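Local structure of carbohydrate kinase (Agrobacterium tumefaciens, 2NWH) at residues Pro93-Ile98 with Val106-Asp111. The protein probably transfers a phosphoryl group from ATP to a sugar or related small substrate, as in other pfkB (ribokinase) family kinases. Residues are numbered along the deposited sequence; the frame is centred on the assembly and turned at random.
Sequences PSYTAI and VIALAD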
ATOM      1  N   PRO A  93       2.412  -4.206  16.179  1.00 19.37           N
ATOM      2  CA  PRO A  93       2.896  -2.843  15.902  1.00 18.00           C
ATOM      3  C   PRO A  93       1.765  -1.796  16.021  1.00 18.03           C
ATOM      4  O   PRO A  93       0.603  -2.102  15.759  1.00 17.49           O
ATOM      5  CB  PRO A  93       3.330  -2.906  14.432  1.00 19.75           C
ATOM      6  CG  PRO A  93       3.696  -4.392  14.206  1.00 18.76           C
ATOM      7  CD  PRO A  93       2.789  -5.184  15.115  1.00 19.52           C
ATOM      8  N   SER A  94       2.124  -0.571  16.377  1.00 17.24           N
ATOM      9  CA  SER A  94       1.116   0.492  16.616  1.00 17.74           C
ATOM     10  C   SER A  94       1.631   1.824  16.170  1.00 17.58           C
ATOM     11  O   SER A  94       2.839   2.072  16.220  1.00 18.10           O
ATOM     12  CB  SER A  94       0.726   0.541  18.098  1.00 18.26           C
ATOM     13  OG  SER A  94       1.849   0.865  18.897  1.00 20.37           O
ATOM     14  N   TYR A  95       0.725   2.666  15.652  1.00 16.04           N
ATOM     15  CA  TYR A  95       0.957   4.081  15.406  1.00 15.93           C
ATOM     16  C   TYR A  95      -0.037   4.846  16.338  1.00 15.61           C
ATOM     17  O   TYR A  95      -1.246   4.669  16.244  1.00 14.50           O
ATOM     18  CB  TYR A  95       0.697   4.399  13.907  1.00 17.77           C
ATOM     19  CG  TYR A  95       0.756   5.861  13.596  1.00 18.85           C
ATOM     20  CD1 TYR A  95       1.992   6.501  13.354  1.00 19.83           C
ATOM     21  CD2 TYR A  95      -0.410   6.625  13.569  1.00 18.86           C
ATOM     22  CE1 TYR A  95       2.070   7.856  13.101  1.00 21.67           C
ATOM     23  CE2 TYR A  95      -0.344   7.985  13.324  1.00 21.46           C
ATOM     24  CZ  TYR A  95       0.893   8.586  13.072  1.00 23.72           C
ATOM     25  OH  TYR A  95       0.898   9.937  12.827  1.00 27.31           O
ATOM     26  N   THR A  96       0.481   5.668  17.243  1.00 13.91           N
ATOM     27  CA  THR A  96      -0.361   6.378  18.219  1.00 15.96           C
ATOM     28  C   THR A  96      -0.163   7.874  18.043  1.00 16.29           C
ATOM     29  O   THR A  96       0.953   8.338  18.136  1.00 17.09           O
ATOM     30  CB  THR A  96       0.062   5.964  19.630  1.00 15.64           C
ATOM     31  OG1 THR A  96      -0.032   4.533  19.748  1.00 14.79           O
ATOM     32  CG2 THR A  96      -0.801   6.691  20.702  1.00 16.49           C
ATOM     33  N   ALA A  97      -1.229   8.619  17.725  1.00 17.11           N
ATOM     34  CA  ALA A  97      -1.128  10.064  17.542  1.00 17.48           C
ATOM     35  C   ALA A  97      -1.982  10.772  18.586  1.00 17.40           C
ATOM     36  O   ALA A  97      -3.102  10.312  18.943  1.00 19.30           O
ATOM     37  CB  ALA A  97      -1.610  10.457  16.131  1.00 16.80           C
ATOM     38  N   ILE A  98      -1.500  11.908  19.041  1.00 16.03           N
ATOM     39  CA  ILE A  98      -2.354  12.767  19.845  1.00 14.74           C
ATOM     40  C   ILE A  98      -2.562  14.072  19.053  1.00 16.55           C
ATOM     41  O   ILE A  98      -1.591  14.710  18.637  1.00 16.33           O
ATOM     42  CB  ILE A  98      -1.737  12.976  21.226  1.00 15.44           C
ATOM     43  CG1 ILE A  98      -1.668  11.631  22.013  1.00 12.78           C
ATOM     44  CG2 ILE A  98      -2.441  14.143  21.958  1.00 15.10           C
ATOM     45  CD1 ILE A  98      -1.025  11.779  23.384  1.00 19.27           C
ATOM     46  N   VAL A 106      -0.218  16.915  17.348  1.00 19.38           N
ATOM     47  CA  VAL A 106       0.745  17.327  18.331  1.00 19.42           C
ATOM     48  C   VAL A 106       2.011  16.508  18.181  1.00 19.69           C
ATOM     49  O   VAL A 106       3.120  17.083  18.099  1.00 19.78           O
ATOM     50  CB  VAL A 106       0.191  17.249  19.790  1.00 19.40           C
ATOM     51  CG1 VAL A 106       1.245  17.652  20.806  1.00 18.85           C
ATOM     52  CG2 VAL A 106      -1.045  18.198  19.957  1.00 18.79           C
ATOM     53  N   ILE A 107       1.861  15.180  18.195  1.00 18.08           N
ATOM     54  CA  ILE A 107       3.021  14.280  18.153  1.00 18.57           C
ATOM     55  C   ILE A 107       2.453  12.884  17.936  1.00 18.10           C
ATOM     56  O   ILE A 107       1.280  12.632  18.229  1.00 18.46           O
ATOM     57  CB  ILE A 107       3.898  14.373  19.470  1.00 18.41           C
ATOM     58  CG1 ILE A 107       5.283  13.734  19.294  1.00 21.12           C
ATOM     59  CG2 ILE A 107       3.180  13.721  20.703  1.00 18.32           C
ATOM     60  CD1 ILE A 107       6.371  14.675  18.873  1.00 19.90           C
ATOM     61  N   ALA A 108       3.255  12.005  17.342  1.00 17.15           N
ATOM     62  CA  ALA A 108       2.852  10.629  17.134  1.00 16.84           C
ATOM     63  C   ALA A 108       4.056   9.747  17.438  1.00 16.63           C
ATOM     64  O   ALA A 108       5.218  10.169  17.284  1.00 16.53           O
ATOM     65  CB  ALA A 108       2.362  10.406  15.701  1.00 17.56           C
ATOM     66  N   LEU A 109       3.762   8.561  17.939  1.00 15.95           N
ATOM     67  CA  LEU A 109       4.759   7.569  18.273  1.00 17.58           C
ATOM     68  C   LEU A 109       4.451   6.265  17.495  1.00 16.60           C
ATOM     69  O   LEU A 109       3.329   5.703  17.581  1.00 17.12           O
ATOM     70  CB  LEU A 109       4.722   7.249  19.766  1.00 17.77           C
ATOM     71  CG  LEU A 109       5.983   6.779  20.458  1.00 21.75           C
ATOM     72  CD1 LEU A 109       7.031   7.852  20.269  1.00 22.24           C
ATOM     73  CD2 LEU A 109       5.713   6.615  21.948  1.00 24.81           C
ATOM     74  N   ALA A 110       5.441   5.808  16.750  1.00 17.18           N
ATOM     75  CA  ALA A 110       5.340   4.546  15.983  1.00 16.98           C
ATOM     76  C   ALA A 110       6.210   3.496  16.651  1.00 17.11           C
ATOM     77  O   ALA A 110       7.393   3.720  16.899  1.00 15.41           O
ATOM     78  CB  ALA A 110       5.749   4.752  14.521  1.00 17.66           C
ATOM     79  N   ASP A 111       5.608   2.349  16.949  1.00 17.92           N
ATOM     80  CA  ASP A 111       6.358   1.179  17.375  1.00 19.12           C
ATOM     81  C   ASP A 111       6.224   0.077  16.315  1.00 17.90           C
ATOM     82  O   ASP A 111       5.266  -0.679  16.327  1.00 18.29           O
ATOM     83  CB  ASP A 111       5.823   0.678  18.730  1.00 18.92           C
ATOM     84  CG  ASP A 111       6.503  -0.622  19.189  1.00 24.02           C
ATOM     85  OD1 ASP A 111       7.644  -0.951  18.737  1.00 24.85           O
ATOM     86  OD2 ASP A 111       5.842  -1.350  19.951  1.00 29.64           O
TER
HETATM   87  O   HOH W   1       2.465   3.476  19.014  1.00 22.08           O
HETATM   88  O   HOH W   2       2.987  -1.521  19.538  1.00 24.92           O
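S94, T96 and I98 pair with D111, L109 and I107 across an antiparallel beta hairpin, whose 106-111 arm is an edge strand of the small four-stranded sheet, probably the lid sheet seen in ribokinase-type kinases. At S94 and T96 both backbone groups are used: S94 N gives to D111 O at 3.1 Å, D111 N returns to S94 O, and T96 and L109 repeat the pattern, with L109 N to T96 O at 2.8 Å. Near the turn, a classic beta bulge sets V106 and I107 opposite I98, so I98 N reaches I107 O almost straight (174°) while I98 O takes V106 N at 146°. The other edge of 93-98 is used too, since Y95 and A97 bond through their backbones to strand 13-20.

Two waters serve the S94 face. Water 1 donates to S94 OG and to L109 O, giving that carbonyl a second partner beside T96 N, and also bonds T96 OG1 at 2.8 Å. With OG turned between its own backbone N and carbonyl carbon (chi1 62°), the hydroxyl lies between the two waters; water 2 accepts from it and donates to D111 OD2. On the Y95 face, A110 CB lies at the ring edge, and A108 CB sits 3.3 Å from Y95 OH.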